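Local coordinates for protein nucleoporin NUP159 (Saccharomyces cerevisiae, PDB 1XIP) that forms part of the nuclear pore complex and, through this N-terminal beta-propeller domain, tethers the helicase Dbp5 to the pore for mRNA export, at residues 20-25 / 67-72; 27-32 / 57-62; 38-43 / 336-341; 45-50 / 343-348. All blocks are in the same frame, centred on the assembly; numbering follows the deposited sequence.

Interaction 1: 20-25 / 67-72; sequences KFLGQK and LLRDHI
Lys25 reaches from the strand to the end of the helix, where its NZ donates to His71 O at 2.9 Å, almost in line with the carbonyl bond (175° at the oxygen). On the way its CD passes over one face of the His71 imidazole, 4.1 Å from the ring centroid and offset toward the rim, a CH-pi contact. Nearer the backbone, Lys25 CB rests on Ile72 CD1 at 3.8 Å. The other branch of Ile72, CG2, presses on the main chain, 3.4 Å from Gly23 C. A CB on Gly23 would run into Ile72 O and, at these backbone angles, into the carbonyl before it as well. Farther along, Leu22 CD2 meets Arg69 NH2 obliquely at 4.1 Å.

Strand 18-26 is the outer strand of a propeller blade whose other three strands come from the C-terminal part of the chain, while helix 65-73 belongs to the next blade; the axes of 20-25 and 67-72 are 93° apart. Leu22 and Gly23 form a classic beta bulge opposite Ile377.

Just beyond the two segments, Lys25 NZ is also bonded to Ser74 O and salt-bridged to Asp75, and with an alanine here Asp75 would probably lose its countercharge and the His71 and Ser74 carbonyls their shared donor. The imidazole, anti to the backbone N of His71 (chi1 177°), is steadied by the bond from ND1 to Thr77 O.

Interaction 2: 27-32 / 57-62; sequences ILPSFN and GSKAVV
Lys59 leaves its strand toward Pro29, and its CB sits against the proline ring, 3.9 Å from Pro29 CG, with the two side chains crossing at about a right angle. With CG anti to the backbone N (chi1 -165°), the Lys59 chain runs on to cross Leu28 at a slant, CD touching Leu28 CD2 at 3.7 Å. It then bends at chi3, and NZ ends in a long, weak ion pair with Glu84. The same Leu28 CD2 meets Val61 CG2 tip to tip at 4.0 Å, so this one methyl touches both Lys59 and Val61.

At the other end Phe31 lays its ring flat over Gly57. Gly57 N lies 3.3 Å above the ring plane, over its centre, and Gly57 CA makes a CH-pi contact 4.0 Å from the centroid. That CA also approaches Ser30 O at 3.6 Å as a weak C-H...O contact, and a CB on Gly57 would collide with the carbonyls of Pro29 and Ser30. Ser30 OG takes the Asn32 N-H in an ST turn, while Pro29 O is bonded to Ser56 OG. The arrangement is that of a blade-to-blade connection in a beta-propeller: the chain leaving strand 18-26 packs on the hairpin of strands 51-56 and 59-64 in the following blade.

Interaction 3: 38-43 / 336-341; sequences ASLQNL and NPIGVA
Ile338 holds CG1 between its backbone N and carbonyl carbon (chi1 69°), which sends CG2 opposite the carbonyl carbon and up against Leu40 CD1, 3.9 Å away. CG1 in turn comes alongside Asn42 CB. Leu43 takes the other course: with its CG anti to the backbone N (chi1 169°), its CD2 is laid on Ala341 CB at 3.7 Å. Between these two apolar meetings the backbones join directly, Asn42 N donating to Ile338 O at 2.8 Å with the donor tilted 21° from the carbonyl plane. Leu40 O lies only 3.1 Å from this same Ile338 O; two acceptors so close would repel, and the strain is probably eased because Leu40 O takes a bond from Tyr280 OH and Ile338 O one from Asn42.

Here the innermost strand of one propeller blade, 337-343, runs beside the chain about to enter the innermost strand of the next, 43-46, close to the centre of the domain. The two pieces run in roughly the same direction, diverging toward their C-terminal ends. Where they part, a water takes over: Val340 N donates to it at 2.9 Å, and it donates on to Leu43 O at 3.1 Å. Gly339 CA backs onto Asn42 N and Leu43 N, and a CB there would strike Leu43 N. Ile338 and Gly339 together form a classic beta bulge opposite Leu369. The buried amide of Asn42 is held by two bonds: ND2 donates to Ala55 O in the blade this chain enters and to Val90 O at the start of the one after.

Interaction 4: 45-50 / 343-348; sequences ISNSKS and DVVTSG
The carboxamide of Asn47 is met from above its plane: Val344 N donates to OD1 at 2.8 Å from 37° out of the carbonyl plane, away from the lone-pair directions. Val345 CG2 packs against Asn47 OD1 as well, at 3.3 Å, and the other end of the amide, ND2, bonds to Val342 O. The second flat group, the Asp343 carboxylate, turns back on its own loop. Val345 N meets Asp343 OD1 nearly along the C-O axis at 3.1 Å, making an Asx turn, while Thr346 OG1 donates to Asp343 OD2 at 2.6 Å on its syn side; Tyr367 OH bonds to OD2 as well.

Methyl groups fill in around the amide: Val345 sets CG1 3.5 Å and CG2 3.4 Å from Asn47 O, and Ile45 CD1 touches Asp343 CB at 4.1 Å. A leucine in place of Asn47 would probably leave Val344 N and Val342 O without their mates and the loop less firmly tied to the turn after strand 43-46. Since one amide both accepts from and donates to the neighbouring main chain, the join probably rests on polar matching as well as on packing, and the Asx turn of Asp343 is likely to stiffen the bend that presents the Val344 N-H.

How the interactions relate
Interaction 3 is the buried one, near the middle of the propeller; interactions 1 and 2 are partly buried farther out, and interaction 4 lies at the surface. Interactions 1, 3 and 4 join the blade closed by strand 18-26 to the blade containing strands 43-46, 51-56 and 59-64; interaction 2 packs the loop connecting the two blades on the second. Chemistry shifts with place: backbone bonding, a water and aliphatic packing inside, an aromatic face on glycine in interaction 2, a charged lysine on helix-end carbonyls in interaction 1, a carboxamide in interaction 4. They touch: Ile27 packs on the 67-72 helix, Phe31 on Ile338, Ala341 on Ile45, and Arg69 probably bonds to Thr346.

Interaction 1: 20-25 / 67-72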
loop_
_atom_site.group_PDB
_atom_site.type_symbol
_atom_site.label_atom_id
_atom_site.label_comp_id
_atom_site.label_asym_id
_atom_site.label_seq_id
_atom_site.Cartn_x
_atom_site.Cartn_y
_atom_site.Cartn_z
ATOM N N LYS A 20 -3.301 1.991 19.799
ATOM C CA LYS A 20 -3.522 3.150 20.653
ATOM C C LYS A 20 -3.593 4.378 19.758
ATOM O O LYS A 20 -2.618 4.708 19.078
ATOM C CB LYS A 20 -2.390 3.298 21.669
ATOM C CG LYS A 20 -2.855 3.781 23.033
ATOM C CD LYS A 20 -2.784 5.316 23.163
ATOM C CE LYS A 20 -3.774 5.839 24.224
ATOM N NZ LYS A 20 -3.111 6.270 25.510
ATOM N N PHE A 21 -4.762 5.023 19.728
ATOM C CA PHE A 21 -4.984 6.202 18.896
ATOM C C PHE A 21 -4.193 7.385 19.424
ATOM O O PHE A 21 -4.511 7.950 20.474
ATOM C CB PHE A 21 -6.455 6.568 18.852
ATOM C CG PHE A 21 -6.743 7.771 18.004
ATOM C CD1 PHE A 21 -6.653 7.699 16.598
ATOM C CD2 PHE A 21 -7.094 8.996 18.593
ATOM C CE1 PHE A 21 -6.926 8.829 15.806
ATOM C CE2 PHE A 21 -7.365 10.128 17.797
ATOM C CZ PHE A 21 -7.289 10.044 16.414
ATOM N N LEU A 22 -3.153 7.756 18.701
ATOM C CA LEU A 22 -2.290 8.810 19.173
ATOM C C LEU A 22 -2.791 10.213 18.787
ATOM O O LEU A 22 -2.613 11.161 19.554
ATOM C CB LEU A 22 -0.846 8.558 18.735
ATOM C CG LEU A 22 0.131 8.171 19.850
ATOM C CD1 LEU A 22 -0.483 7.210 20.834
ATOM C CD2 LEU A 22 1.386 7.581 19.278
ATOM N N GLY A 23 -3.412 10.340 17.616
ATOM C CA GLY A 23 -4.044 11.597 17.203
ATOM C C GLY A 23 -4.276 11.740 15.698
ATOM O O GLY A 23 -3.847 10.896 14.897
ATOM N N GLN A 24 -4.948 12.829 15.323
ATOM C CA GLN A 24 -5.368 13.048 13.938
ATOM C C GLN A 24 -5.560 14.523 13.631
ATOM O O GLN A 24 -6.194 15.240 14.401
ATOM C CB GLN A 24 -6.682 12.354 13.702
ATOM C CG GLN A 24 -7.066 12.242 12.277
ATOM C CD GLN A 24 -7.907 11.010 12.046
ATOM O OE1 GLN A 24 -7.567 10.160 11.198
ATOM N NE2 GLN A 24 -9.001 10.881 12.821
ATOM N N LYS A 25 -5.031 14.957 12.488
ATOM C CA LYS A 25 -5.137 16.345 12.043
ATOM C C LYS A 25 -5.023 16.436 10.523
ATOM O O LYS A 25 -4.340 15.605 9.879
ATOM C CB LYS A 25 -4.071 17.208 12.708
ATOM C CG LYS A 25 -4.565 17.874 14.008
ATOM C CD LYS A 25 -3.436 18.384 14.884
ATOM C CE LYS A 25 -3.749 18.179 16.354
ATOM N NZ LYS A 25 -2.983 19.126 17.210
ATOM N N LEU A 67 8.552 16.955 14.176
ATOM C CA LEU A 67 7.575 18.024 14.075
ATOM C C LEU A 67 6.193 17.464 13.804
ATOM O O LEU A 67 5.233 17.813 14.485
ATOM C CB LEU A 67 7.962 19.006 12.978
ATOM C CG LEU A 67 8.072 20.499 13.300
ATOM C CD1 LEU A 67 6.980 20.923 14.268
ATOM C CD2 LEU A 67 9.449 20.839 13.866
ATOM N N LEU A 68 6.091 16.578 12.831
ATOM C CA LEU A 68 4.810 15.993 12.487
ATOM C C LEU A 68 4.240 15.198 13.657
ATOM O O LEU A 68 3.062 15.319 13.987
ATOM C CB LEU A 68 4.958 15.117 11.253
ATOM C CG LEU A 68 3.734 14.366 10.760
ATOM C CD1 LEU A 68 2.655 15.336 10.333
ATOM C CD2 LEU A 68 4.140 13.405 9.616
ATOM N N ARG A 69 5.087 14.403 14.300
ATOM C CA ARG A 69 4.662 13.668 15.477
ATOM C C ARG A 69 4.059 14.624 16.506
ATOM O O ARG A 69 2.928 14.435 16.932
ATOM C CB ARG A 69 5.818 12.874 16.074
ATOM C CG ARG A 69 5.370 11.754 16.989
ATOM C CD ARG A 69 5.852 11.931 18.422
ATOM N NE ARG A 69 5.064 11.197 19.427
ATOM C CZ ARG A 69 5.437 10.042 19.993
ATOM N NH1 ARG A 69 6.583 9.455 19.636
ATOM N NH2 ARG A 69 4.657 9.468 20.911
ATOM N N ASP A 70 4.803 15.675 16.851
ATOM C CA ASP A 70 4.422 16.621 17.890
ATOM C C ASP A 70 3.177 17.421 17.529
ATOM O O ASP A 70 2.359 17.745 18.401
ATOM C CB ASP A 70 5.575 17.579 18.162
ATOM C CG ASP A 70 6.690 16.945 18.968
ATOM O OD1 ASP A 70 6.581 15.755 19.334
ATOM O OD2 ASP A 70 7.737 17.564 19.281
ATOM N N HIS A 71 3.051 17.759 16.249
ATOM C CA HIS A 71 1.873 18.460 15.748
ATOM C C HIS A 71 0.605 17.616 15.946
ATOM O O HIS A 71 -0.434 18.116 16.372
ATOM C CB HIS A 71 2.050 18.833 14.268
ATOM C CG HIS A 71 0.850 19.493 13.667
ATOM N ND1 HIS A 71 0.404 20.743 14.062
ATOM C CD2 HIS A 71 -0.010 19.075 12.708
ATOM C CE1 HIS A 71 -0.675 21.061 13.369
ATOM N NE2 HIS A 71 -0.948 20.065 12.541
ATOM N N ILE A 72 0.711 16.329 15.645
ATOM C CA ILE A 72 -0.434 15.432 15.700
ATOM C C ILE A 72 -0.816 15.070 17.141
ATOM O O ILE A 72 -1.995 15.024 17.480
ATOM C CB ILE A 72 -0.134 14.158 14.890
ATOM C CG1 ILE A 72 0.091 14.477 13.407
ATOM C CG2 ILE A 72 -1.200 13.108 15.121
ATOM C CD1 ILE A 72 -1.142 14.818 12.620
#

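Interaction 2: 27-32 / 57-62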
loop_
_atom_site.group_PDB
_atom_site.type_symbol
_atom_site.label_atom_id
_atom_site.label_comp_id
_atom_site.label_asym_id
_atom_site.label_seq_id
_atom_site.Cartn_x
_atom_site.Cartn_y
_atom_site.Cartn_z
ATOM N N ILE A 27 -3.319 17.863 7.623
ATOM C CA ILE A 27 -2.012 18.455 7.426
ATOM C C ILE A 27 -1.816 18.907 5.988
ATOM O O ILE A 27 -0.836 19.618 5.685
ATOM C CB ILE A 27 -0.879 17.486 7.843
ATOM C CG1 ILE A 27 -0.879 16.235 6.959
ATOM C CG2 ILE A 27 -0.975 17.171 9.367
ATOM C CD1 ILE A 27 0.482 15.588 6.811
ATOM N N LEU A 28 -2.738 18.512 5.109
ATOM C CA LEU A 28 -2.641 18.859 3.697
ATOM C C LEU A 28 -4.023 19.058 3.105
ATOM O O LEU A 28 -4.993 18.623 3.680
ATOM C CB LEU A 28 -1.891 17.757 2.938
ATOM C CG LEU A 28 -0.402 17.582 3.218
ATOM C CD1 LEU A 28 0.093 16.286 2.546
ATOM C CD2 LEU A 28 0.333 18.773 2.680
ATOM N N PRO A 29 -4.135 19.692 1.947
ATOM C CA PRO A 29 -5.457 19.862 1.333
ATOM C C PRO A 29 -6.071 18.525 0.868
ATOM O O PRO A 29 -5.363 17.564 0.554
ATOM C CB PRO A 29 -5.187 20.800 0.149
ATOM C CG PRO A 29 -3.753 20.628 -0.160
ATOM C CD PRO A 29 -3.056 20.279 1.131
ATOM N N SER A 30 -7.406 18.502 0.862
ATOM C CA SER A 30 -8.217 17.362 0.456
ATOM C C SER A 30 -8.251 17.182 -1.061
ATOM O O SER A 30 -8.038 18.124 -1.819
ATOM C CB SER A 30 -9.643 17.555 0.981
ATOM O OG SER A 30 -10.512 16.533 0.536
ATOM N N PHE A 31 -8.535 15.957 -1.492
ATOM C CA PHE A 31 -8.779 15.648 -2.893
ATOM C C PHE A 31 -10.243 15.922 -3.281
ATOM O O PHE A 31 -10.619 15.770 -4.454
ATOM C CB PHE A 31 -8.465 14.180 -3.150
ATOM C CG PHE A 31 -7.009 13.890 -3.358
ATOM C CD1 PHE A 31 -6.387 14.198 -4.568
ATOM C CD2 PHE A 31 -6.252 13.274 -2.348
ATOM C CE1 PHE A 31 -5.047 13.898 -4.772
ATOM C CE2 PHE A 31 -4.887 12.972 -2.545
ATOM C CZ PHE A 31 -4.292 13.283 -3.757
ATOM N N ASN A 32 -11.059 16.305 -2.297
ATOM C CA ASN A 32 -12.494 16.485 -2.480
ATOM C C ASN A 32 -13.140 15.377 -3.301
ATOM O O ASN A 32 -14.004 15.632 -4.141
ATOM C CB ASN A 32 -12.800 17.853 -3.078
ATOM C CG ASN A 32 -12.349 18.985 -2.185
ATOM O OD1 ASN A 32 -11.591 19.862 -2.615
ATOM N ND2 ASN A 32 -12.801 18.975 -0.927
ATOM N N GLY A 57 -4.133 16.348 -2.350
ATOM C CA GLY A 57 -4.754 17.466 -3.058
ATOM C C GLY A 57 -3.803 18.364 -3.844
ATOM O O GLY A 57 -3.864 19.580 -3.715
ATOM N N SER A 58 -2.923 17.779 -4.658
ATOM C CA SER A 58 -2.026 18.579 -5.502
ATOM C C SER A 58 -0.847 19.267 -4.781
ATOM O O SER A 58 0.009 19.840 -5.448
ATOM C CB SER A 58 -2.798 19.640 -6.315
ATOM O OG SER A 58 -3.695 19.049 -7.243
ATOM N N LYS A 59 -0.797 19.218 -3.452
ATOM C CA LYS A 59 0.359 19.732 -2.710
ATOM C C LYS A 59 1.226 18.595 -2.205
ATOM O O LYS A 59 0.743 17.707 -1.486
ATOM C CB LYS A 59 -0.098 20.591 -1.530
ATOM C CG LYS A 59 0.989 21.446 -0.925
ATOM C CD LYS A 59 0.679 21.759 0.525
ATOM C CE LYS A 59 0.721 23.272 0.848
ATOM N NZ LYS A 59 0.956 23.564 2.325
ATOM N N ALA A 60 2.499 18.603 -2.602
ATOM C CA ALA A 60 3.514 17.686 -2.071
ATOM C C ALA A 60 4.429 18.390 -1.057
ATOM O O ALA A 60 4.792 19.543 -1.246
ATOM C CB ALA A 60 4.334 17.114 -3.208
ATOM N N VAL A 61 4.817 17.697 0.007
ATOM C CA VAL A 61 5.730 18.302 1.005
ATOM C C VAL A 61 6.794 17.345 1.540
ATOM O O VAL A 61 6.529 16.172 1.742
ATOM C CB VAL A 61 4.958 18.918 2.264
ATOM C CG1 VAL A 61 4.033 20.030 1.859
ATOM C CG2 VAL A 61 4.194 17.847 3.037
ATOM N N VAL A 62 7.985 17.867 1.796
ATOM C CA VAL A 62 8.958 17.198 2.660
ATOM C C VAL A 62 9.040 17.983 3.990
ATOM O O VAL A 62 9.075 19.198 3.972
ATOM C CB VAL A 62 10.324 17.155 1.965
ATOM C CG1 VAL A 62 11.382 16.570 2.850
ATOM C CG2 VAL A 62 10.216 16.339 0.723
#

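Interaction 3: 38-43 / 336-341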
loop_
_atom_site.group_PDB
_atom_site.type_symbol
_atom_site.label_atom_id
_atom_site.label_comp_id
_atom_site.label_asym_id
_atom_site.label_seq_id
_atom_site.Cartn_x
_atom_site.Cartn_y
_atom_site.Cartn_z
ATOM N N ALA A 38 -5.281 5.549 -9.748
ATOM C CA ALA A 38 -4.067 4.742 -9.674
ATOM C C ALA A 38 -3.950 4.312 -8.245
ATOM O O ALA A 38 -4.651 4.832 -7.362
ATOM C CB ALA A 38 -2.858 5.559 -10.061
ATOM N N SER A 39 -3.090 3.361 -7.980
ATOM C CA SER A 39 -2.861 3.023 -6.604
ATOM C C SER A 39 -1.960 4.122 -6.062
ATOM O O SER A 39 -1.044 4.574 -6.744
ATOM C CB SER A 39 -2.237 1.663 -6.495
ATOM O OG SER A 39 -0.996 1.654 -7.134
ATOM N N LEU A 40 -2.268 4.620 -4.875
ATOM C CA LEU A 40 -1.582 5.802 -4.385
ATOM C C LEU A 40 -0.727 5.428 -3.212
ATOM O O LEU A 40 -1.164 4.666 -2.355
ATOM C CB LEU A 40 -2.572 6.886 -3.979
ATOM C CG LEU A 40 -3.747 7.297 -4.861
ATOM C CD1 LEU A 40 -4.646 8.249 -4.058
ATOM C CD2 LEU A 40 -3.252 7.992 -6.059
ATOM N N GLN A 41 0.490 5.965 -3.175
ATOM C CA GLN A 41 1.413 5.720 -2.084
ATOM C C GLN A 41 2.030 7.028 -1.698
ATOM O O GLN A 41 3.223 7.282 -1.958
ATOM C CB GLN A 41 2.466 4.738 -2.512
ATOM C CG GLN A 41 1.913 3.335 -2.576
ATOM C CD GLN A 41 2.891 2.358 -3.137
ATOM O OE1 GLN A 41 3.581 1.665 -2.384
ATOM N NE2 GLN A 41 2.958 2.279 -4.474
ATOM N N ASN A 42 1.206 7.872 -1.083
ATOM C CA ASN A 42 1.495 9.279 -0.992
ATOM C C ASN A 42 2.046 9.716 0.374
ATOM O O ASN A 42 1.903 10.893 0.774
ATOM C CB ASN A 42 0.245 10.058 -1.361
ATOM C CG ASN A 42 -0.008 10.072 -2.853
ATOM O OD1 ASN A 42 0.497 9.236 -3.596
ATOM N ND2 ASN A 42 -0.796 11.020 -3.295
ATOM N N LEU A 43 2.682 8.776 1.079
ATOM C CA LEU A 43 3.349 9.081 2.337
ATOM C C LEU A 43 4.493 8.124 2.552
ATOM O O LEU A 43 4.326 6.907 2.430
ATOM C CB LEU A 43 2.369 8.976 3.510
ATOM C CG LEU A 43 3.013 9.017 4.888
ATOM C CD1 LEU A 43 3.211 10.473 5.318
ATOM C CD2 LEU A 43 2.193 8.284 5.896
ATOM N N ASN A 336 -10.597 6.746 3.212
ATOM C CA ASN A 336 -9.643 5.656 2.997
ATOM C C ASN A 336 -8.202 6.191 2.921
ATOM O O ASN A 336 -8.003 7.404 2.759
ATOM C CB ASN A 336 -9.985 4.887 1.728
ATOM C CG ASN A 336 -11.309 5.255 1.195
ATOM O OD1 ASN A 336 -12.281 4.524 1.404
ATOM N ND2 ASN A 336 -11.397 6.439 0.531
ATOM N N PRO A 337 -7.203 5.314 3.068
ATOM C CA PRO A 337 -5.806 5.757 3.076
ATOM C C PRO A 337 -5.291 6.051 1.674
ATOM O O PRO A 337 -5.694 5.395 0.730
ATOM C CB PRO A 337 -5.058 4.563 3.685
ATOM C CG PRO A 337 -5.905 3.377 3.379
ATOM C CD PRO A 337 -7.316 3.863 3.283
ATOM N N ILE A 338 -4.410 7.030 1.554
ATOM C CA ILE A 338 -3.722 7.272 0.294
ATOM C C ILE A 338 -2.208 7.065 0.487
ATOM O O ILE A 338 -1.440 7.088 -0.483
ATOM C CB ILE A 338 -4.032 8.684 -0.247
ATOM C CG1 ILE A 338 -3.379 9.754 0.636
ATOM C CG2 ILE A 338 -5.542 8.915 -0.358
ATOM C CD1 ILE A 338 -3.500 11.139 0.089
ATOM N N GLY A 339 -1.799 6.859 1.746
ATOM C CA GLY A 339 -0.439 6.478 2.095
ATOM C C GLY A 339 -0.359 5.947 3.524
ATOM O O GLY A 339 -1.217 6.287 4.378
ATOM N N VAL A 340 0.657 5.109 3.786
ATOM C CA VAL A 340 0.865 4.465 5.092
ATOM C C VAL A 340 2.364 4.374 5.327
ATOM O O VAL A 340 3.110 4.118 4.416
ATOM C CB VAL A 340 0.241 3.032 5.122
ATOM C CG1 VAL A 340 0.384 2.392 6.467
ATOM C CG2 VAL A 340 -1.215 3.042 4.735
ATOM N N ALA A 341 2.831 4.595 6.540
ATOM C CA ALA A 341 4.275 4.522 6.783
ATOM C C ALA A 341 4.587 4.244 8.253
ATOM O O ALA A 341 3.704 4.380 9.101
ATOM C CB ALA A 341 4.964 5.793 6.310
HETATM O O HOH W 1 2.214 4.963 1.390
#

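Interaction 4: 45-50 / 343-348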
loop_
_atom_site.group_PDB
_atom_site.type_symbol
_atom_site.label_atom_id
_atom_site.label_comp_id
_atom_site.label_asym_id
_atom_site.label_seq_id
_atom_site.Cartn_x
_atom_site.Cartn_y
_atom_site.Cartn_z
ATOM N N ILE A 45 8.278 7.676 5.164
ATOM C CA ILE A 45 8.995 8.134 6.334
ATOM C C ILE A 45 10.393 7.575 6.263
ATOM O O ILE A 45 10.592 6.434 5.890
ATOM C CB ILE A 45 8.301 7.648 7.615
ATOM C CG1 ILE A 45 7.000 8.424 7.837
ATOM C CG2 ILE A 45 9.262 7.732 8.811
ATOM C CD1 ILE A 45 6.184 7.961 9.048
ATOM N N SER A 46 11.366 8.397 6.582
ATOM C CA SER A 46 12.724 7.932 6.700
ATOM C C SER A 46 13.129 8.114 8.148
ATOM O O SER A 46 13.256 9.239 8.644
ATOM C CB SER A 46 13.627 8.744 5.802
ATOM O OG SER A 46 14.905 8.820 6.353
ATOM N N ASN A 47 13.301 6.997 8.827
ATOM C CA ASN A 47 13.695 7.000 10.221
ATOM C C ASN A 47 15.150 7.418 10.450
ATOM O O ASN A 47 15.491 7.892 11.542
ATOM C CB ASN A 47 13.433 5.622 10.830
ATOM C CG ASN A 47 11.960 5.357 11.041
ATOM O OD1 ASN A 47 11.335 5.943 11.916
ATOM N ND2 ASN A 47 11.398 4.477 10.235
ATOM N N SER A 48 16.003 7.237 9.431
ATOM C CA SER A 48 17.423 7.580 9.544
ATOM C C SER A 48 17.619 9.065 9.408
ATOM O O SER A 48 18.445 9.656 10.096
ATOM C CB SER A 48 18.251 6.873 8.464
ATOM O OG SER A 48 17.950 7.396 7.176
ATOM N N LYS A 49 16.885 9.671 8.489
ATOM C CA LYS A 49 16.975 11.109 8.282
ATOM C C LYS A 49 16.036 11.878 9.212
ATOM O O LYS A 49 16.167 13.090 9.362
ATOM C CB LYS A 49 16.654 11.440 6.832
ATOM C CG LYS A 49 17.804 11.296 5.927
ATOM C CD LYS A 49 17.365 11.414 4.492
ATOM C CE LYS A 49 18.444 10.909 3.571
ATOM N NZ LYS A 49 18.157 9.476 3.300
ATOM N N SER A 50 15.089 11.167 9.821
ATOM C CA SER A 50 13.995 11.775 10.579
ATOM C C SER A 50 13.167 12.753 9.717
ATOM O O SER A 50 12.995 13.918 10.081
ATOM C CB SER A 50 14.519 12.465 11.845
ATOM O OG SER A 50 13.588 12.337 12.911
ATOM N N ASP A 343 6.989 4.738 11.750
ATOM C CA ASP A 343 7.856 5.608 12.515
ATOM C C ASP A 343 8.340 4.859 13.754
ATOM O O ASP A 343 7.559 4.339 14.536
ATOM C CB ASP A 343 7.099 6.888 12.868
ATOM C CG ASP A 343 7.782 7.739 13.945
ATOM O OD1 ASP A 343 9.000 7.627 14.194
ATOM O OD2 ASP A 343 7.149 8.588 14.584
ATOM N N VAL A 344 9.652 4.834 13.907
ATOM C CA VAL A 344 10.341 4.026 14.891
ATOM C C VAL A 344 11.247 4.903 15.774
ATOM O O VAL A 344 11.707 4.458 16.811
ATOM C CB VAL A 344 11.165 2.927 14.141
ATOM C CG1 VAL A 344 12.492 2.631 14.811
ATOM C CG2 VAL A 344 10.342 1.666 13.984
ATOM N N VAL A 345 11.468 6.159 15.379
ATOM C CA VAL A 345 12.540 6.973 15.984
ATOM C C VAL A 345 12.146 8.193 16.836
ATOM O O VAL A 345 12.959 8.651 17.651
ATOM C CB VAL A 345 13.594 7.434 14.931
ATOM C CG1 VAL A 345 14.422 6.239 14.431
ATOM C CG2 VAL A 345 12.929 8.211 13.774
ATOM N N THR A 346 10.929 8.722 16.649
ATOM C CA THR A 346 10.464 9.903 17.423
ATOM C C THR A 346 10.281 9.590 18.924
ATOM O O THR A 346 10.192 8.419 19.306
ATOM C CB THR A 346 9.154 10.540 16.815
ATOM O OG1 THR A 346 8.088 9.580 16.810
ATOM C CG2 THR A 346 9.338 10.858 15.365
ATOM N N SER A 347 10.234 10.636 19.763
ATOM C CA SER A 347 9.910 10.480 21.188
ATOM C C SER A 347 8.613 11.170 21.570
ATOM O O SER A 347 8.120 12.036 20.844
ATOM C CB SER A 347 11.043 10.987 22.070
ATOM O OG SER A 347 12.151 11.383 21.290
ATOM N N GLY A 348 8.096 10.739 22.722
ATOM C CA GLY A 348 6.850 11.256 23.256
ATOM C C GLY A 348 7.083 12.167 24.451
ATOM O O GLY A 348 7.802 11.798 25.383
#